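Local atomic coordinates of type 4 fimbrial biogenesis protein PilY1 (PDB entry 3HX6), a protein that takes part in type IV pilus assembly, twitching motility and adhesion to host cells, with calcium binding and release apparently needed to regulate pilus retraction. Residues H132-D144 with H152-K164. The protein carries 3 engineered substitutions. Sequence-based numbering, arbitrary orientation.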
loop_
_atom_site.group_PDB
_atom_site.type_symbol
_atom_site.label_atom_id
_atom_site.label_comp_id
_atom_site.label_asym_id
_atom_site.label_seq_id
_atom_site.Cartn_x
_atom_site.Cartn_y
_atom_site.Cartn_z
ATOM N N HIS A 132 -18.970 0.582 25.766
ATOM C CA HIS A 132 -19.518 1.914 25.978
ATOM C C HIS A 132 -18.446 2.906 26.414
ATOM O O HIS A 132 -18.384 4.027 25.906
ATOM C CB HIS A 132 -20.634 1.869 27.024
ATOM C CG HIS A 132 -21.270 3.198 27.277
ATOM N ND1 HIS A 132 -21.175 3.852 28.486
ATOM C CD2 HIS A 132 -21.995 4.008 26.468
ATOM C CE1 HIS A 132 -21.813 5.006 28.413
ATOM N NE2 HIS A 132 -22.320 5.126 27.197
ATOM N N GLN A 133 -17.602 2.495 27.356
ATOM C CA GLN A 133 -16.546 3.376 27.836
ATOM C C GLN A 133 -15.590 3.673 26.690
ATOM O O GLN A 133 -15.061 4.781 26.571
ATOM C CB GLN A 133 -15.782 2.726 28.992
ATOM C CG GLN A 133 -14.820 3.675 29.694
ATOM C CD GLN A 133 -15.521 4.906 30.247
ATOM O OE1 GLN A 133 -16.478 4.795 31.015
ATOM N NE2 GLN A 133 -15.048 6.086 29.856
ATOM N N PHE A 134 -15.369 2.674 25.844
ATOM C CA PHE A 134 -14.481 2.849 24.710
ATOM C C PHE A 134 -15.014 3.976 23.829
ATOM O O PHE A 134 -14.251 4.830 23.374
ATOM C CB PHE A 134 -14.375 1.547 23.917
ATOM C CG PHE A 134 -13.424 1.622 22.759
ATOM C CD1 PHE A 134 -13.840 2.118 21.530
ATOM C CD2 PHE A 134 -12.102 1.216 22.902
ATOM C CE1 PHE A 134 -12.952 2.207 20.459
ATOM C CE2 PHE A 134 -11.208 1.304 21.836
ATOM C CZ PHE A 134 -11.635 1.800 20.613
ATOM N N TYR A 135 -16.324 3.987 23.599
ATOM C CA TYR A 135 -16.929 5.037 22.787
ATOM C C TYR A 135 -16.822 6.384 23.488
ATOM O O TYR A 135 -16.408 7.372 22.882
ATOM C CB TYR A 135 -18.403 4.738 22.494
ATOM C CG TYR A 135 -19.153 5.932 21.931
ATOM C CD1 TYR A 135 -20.048 6.653 22.722
ATOM C CD2 TYR A 135 -18.923 6.376 20.624
ATOM C CE1 TYR A 135 -20.696 7.790 22.229
ATOM C CE2 TYR A 135 -19.564 7.516 20.122
ATOM C CZ TYR A 135 -20.448 8.216 20.935
ATOM O OH TYR A 135 -21.071 9.347 20.464
ATOM N N VAL A 136 -17.193 6.418 24.767
ATOM C CA VAL A 136 -17.148 7.652 25.539
ATOM C C VAL A 136 -15.761 8.288 25.578
ATOM O O VAL A 136 -15.638 9.496 25.412
ATOM C CB VAL A 136 -17.634 7.434 26.987
ATOM C CG1 VAL A 136 -17.489 8.727 27.780
ATOM C CG2 VAL A 136 -19.086 6.988 26.985
ATOM N N ASP A 137 -14.723 7.489 25.811
ATOM C CA ASP A 137 -13.363 8.030 25.848
ATOM C C ASP A 137 -13.029 8.584 24.468
ATOM O O ASP A 137 -12.286 9.555 24.334
ATOM C CB ASP A 137 -12.350 6.945 26.231
ATOM C CG ASP A 137 -12.511 6.478 27.667
ATOM O OD1 ASP A 137 -12.947 7.295 28.504
ATOM O OD2 ASP A 137 -12.189 5.304 27.960
ATOM N N GLY A 138 -13.589 7.945 23.447
ATOM C CA GLY A 138 -13.382 8.378 22.081
ATOM C C GLY A 138 -11.955 8.369 21.577
ATOM O O GLY A 138 -11.078 7.697 22.117
ATOM N N SER A 139 -11.738 9.131 20.515
ATOM C CA SER A 139 -10.436 9.245 19.888
ATOM C C SER A 139 -10.312 10.631 19.272
ATOM O O SER A 139 -11.255 11.132 18.662
ATOM C CB SER A 139 -10.293 8.184 18.796
ATOM O OG SER A 139 -9.060 8.317 18.116
ATOM N N PRO A 140 -9.152 11.279 19.437
ATOM C CA PRO A 140 -9.001 12.611 18.850
ATOM C C PRO A 140 -8.848 12.521 17.333
ATOM O O PRO A 140 -8.648 11.439 16.779
ATOM C CB PRO A 140 -7.743 13.141 19.526
ATOM C CG PRO A 140 -6.920 11.898 19.692
ATOM C CD PRO A 140 -7.945 10.896 20.192
ATOM N N VAL A 141 -8.954 13.662 16.672
ATOM C CA VAL A 141 -8.806 13.721 15.227
ATOM C C VAL A 141 -7.466 14.372 14.901
ATOM O O VAL A 141 -7.127 15.415 15.462
ATOM C CB VAL A 141 -9.933 14.562 14.595
ATOM C CG1 VAL A 141 -9.574 14.932 13.162
ATOM C CG2 VAL A 141 -11.237 13.785 14.631
ATOM N N VAL A 142 -6.691 13.749 14.019
ATOM C CA VAL A 142 -5.412 14.325 13.619
ATOM C C VAL A 142 -5.491 14.587 12.122
ATOM O O VAL A 142 -6.046 13.786 11.377
ATOM C CB VAL A 142 -4.216 13.378 13.907
ATOM C CG1 VAL A 142 -4.153 13.062 15.397
ATOM C CG2 VAL A 142 -4.339 12.096 13.091
ATOM N N ALA A 143 -4.951 15.713 11.683
ATOM C CA ALA A 143 -4.991 16.038 10.269
ATOM C C ALA A 143 -3.952 17.087 9.942
ATOM O O ALA A 143 -3.432 17.760 10.833
ATOM C CB ALA A 143 -6.384 16.551 9.888
ATOM N N ASP A 144 -3.627 17.202 8.660
ATOM C CA ASP A 144 -2.685 18.214 8.220
ATOM C C ASP A 144 -3.529 19.427 7.865
ATOM O O ASP A 144 -4.601 19.294 7.277
ATOM C CB ASP A 144 -1.898 17.739 6.997
ATOM C CG ASP A 144 -0.836 16.715 7.353
ATOM O OD1 ASP A 144 -0.535 16.571 8.553
ATOM O OD2 ASP A 144 -0.295 16.067 6.436
ATOM N N HIS A 152 0.950 22.192 9.058
ATOM C CA HIS A 152 1.102 21.675 10.415
ATOM C C HIS A 152 0.281 20.408 10.480
ATOM O O HIS A 152 -0.574 20.168 9.618
ATOM C CB HIS A 152 0.494 22.623 11.454
ATOM C CG HIS A 152 0.984 24.031 11.366
ATOM N ND1 HIS A 152 2.036 24.500 12.122
ATOM C CD2 HIS A 152 0.563 25.075 10.614
ATOM C CE1 HIS A 152 2.241 25.774 11.839
ATOM N NE2 HIS A 152 1.361 26.147 10.927
ATOM N N THR A 153 0.546 19.597 11.495
ATOM C CA THR A 153 -0.246 18.403 11.722
ATOM C C THR A 153 -0.933 18.779 13.021
ATOM O O THR A 153 -0.275 19.119 14.010
ATOM C CB THR A 153 0.599 17.139 11.931
ATOM O OG1 THR A 153 1.324 16.841 10.730
ATOM C CG2 THR A 153 -0.311 15.963 12.260
ATOM N N VAL A 154 -2.257 18.763 13.012
ATOM C CA VAL A 154 -2.999 19.144 14.199
ATOM C C VAL A 154 -3.773 17.972 14.779
ATOM O O VAL A 154 -3.999 16.969 14.109
ATOM C CB VAL A 154 -3.984 20.298 13.880
ATOM C CG1 VAL A 154 -5.109 19.793 12.971
ATOM C CG2 VAL A 154 -4.557 20.868 15.161
ATOM N N LEU A 155 -4.160 18.115 16.040
ATOM C CA LEU A 155 -4.935 17.105 16.738
ATOM C C LEU A 155 -6.079 17.847 17.413
ATOM O O LEU A 155 -5.857 18.803 18.148
ATOM C CB LEU A 155 -4.071 16.378 17.782
ATOM C CG LEU A 155 -4.772 15.316 18.640
ATOM C CD1 LEU A 155 -3.748 14.357 19.227
ATOM C CD2 LEU A 155 -5.573 15.992 19.740
ATOM N N ILE A 156 -7.304 17.426 17.130
ATOM C CA ILE A 156 -8.465 18.052 17.725
ATOM C C ILE A 156 -9.088 17.071 18.716
ATOM O O ILE A 156 -9.411 15.939 18.366
ATOM C CB ILE A 156 -9.503 18.469 16.646
ATOM C CG1 ILE A 156 -8.909 19.556 15.736
ATOM C CG2 ILE A 156 -10.742 19.056 17.306
ATOM C CD1 ILE A 156 -7.821 19.090 14.831
ATOM N N GLY A 157 -9.226 17.507 19.962
ATOM C CA GLY A 157 -9.805 16.649 20.981
ATOM C C GLY A 157 -10.969 17.328 21.664
ATOM O O GLY A 157 -11.302 18.462 21.335
ATOM N N SER A 158 -11.607 16.642 22.606
ATOM C CA SER A 158 -12.729 17.244 23.321
ATOM C C SER A 158 -12.773 16.691 24.736
ATOM O O SER A 158 -12.123 15.689 25.030
ATOM C CB SER A 158 -14.052 16.946 22.611
ATOM O OG SER A 158 -14.552 15.673 22.975
ATOM N N LEU A 159 -13.538 17.350 25.601
ATOM C CA LEU A 159 -13.669 16.931 26.991
ATOM C C LEU A 159 -14.553 15.693 27.125
ATOM O O LEU A 159 -14.737 15.167 28.226
ATOM C CB LEU A 159 -14.248 18.073 27.830
ATOM C CG LEU A 159 -13.518 19.415 27.714
ATOM C CD1 LEU A 159 -14.067 20.394 28.745
ATOM C CD2 LEU A 159 -12.024 19.206 27.931
ATOM N N ARG A 160 -15.103 15.236 26.002
ATOM C CA ARG A 160 -15.961 14.056 25.995
ATOM C C ARG A 160 -17.150 14.274 26.936
ATOM O O ARG A 160 -17.823 15.301 26.861
ATOM C CB ARG A 160 -15.153 12.836 26.442
ATOM C CG ARG A 160 -13.894 12.576 25.620
ATOM C CD ARG A 160 -14.184 11.652 24.456
ATOM N NE ARG A 160 -14.540 12.343 23.229
ATOM C CZ ARG A 160 -15.232 11.784 22.241
ATOM N NH1 ARG A 160 -15.652 10.527 22.343
ATOM N NH2 ARG A 160 -15.487 12.474 21.139
ATOM N N ALA A 161 -17.398 13.315 27.827
ATOM C CA ALA A 161 -18.508 13.425 28.774
ATOM C C ALA A 161 -18.117 14.230 30.009
ATOM O O ALA A 161 -18.968 14.575 30.830
ATOM C CB ALA A 161 -18.982 12.035 29.187
ATOM N N GLY A 162 -16.829 14.540 30.128
ATOM C CA GLY A 162 -16.345 15.282 31.279
ATOM C C GLY A 162 -16.757 16.739 31.332
ATOM O O GLY A 162 -16.886 17.314 32.414
ATOM N N GLY A 163 -16.956 17.342 30.166
ATOM C CA GLY A 163 -17.353 18.738 30.112
ATOM C C GLY A 163 -17.660 19.151 28.687
ATOM O O GLY A 163 -17.519 18.349 27.765
ATOM N N LYS A 164 -18.086 20.396 28.503
ATOM C CA LYS A 164 -18.406 20.900 27.177
ATOM C C LYS A 164 -17.227 21.726 26.690
ATOM O O LYS A 164 -17.098 22.907 27.011
ATOM C CB LYS A 164 -19.674 21.751 27.234
ATOM C CG LYS A 164 -20.883 20.990 27.767
ATOM C CD LYS A 164 -22.059 21.917 28.033
ATOM C CE LYS A 164 -23.256 21.139 28.550
ATOM N NZ LYS A 164 -24.398 22.036 28.894
#
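V141 and I156 pair in an antiparallel β-hairpin, strands 141-147 and 150-158, the first two strands of a four-stranded blade in the PilY1 β-propeller, the C-terminal domain of the protein. Two hydrogen-bonded pairs hold the ladder: I156 N reaches V141 O at 2.6 Å, in the carbonyl plane, with V141 N returning a bond to I156 O, and A143 and V154 exchange a second couple. The tight part is the face carrying V142 and L155, extended by P140. In L155, CG anti to the backbone N (chi1 178°) lies 4.0 Å from V142 CG1, and chi2 (159°) then turns CD2 to 3.6 Å from P140 CB; L97 and Y89 of the preceding blade close over P140 and L155. Beyond G157, R160 stays buried, its chain, bent at chi2 and chi3, lying against the carbonyl end of helix 130-137, where G138 leaves helical geometry with positive phi. Its NH1 points to V136 O at 3.2 Å, a less certain bond because that oxygen sits too close to R160 CD; NH2 binds F195 O. The contact loosens at the exposed A161 of the type II' turn L159-G162, whose CB is 3.9 Å from V136 CG1. Q59 N and Y74 OH hold D144 OD2, and R84 NH1 donates to T153 OG1. That hydroxyl in turn donates to D144 OD1 at 2.9 Å, nearly in line with the carboxylate CG-OD1 bond.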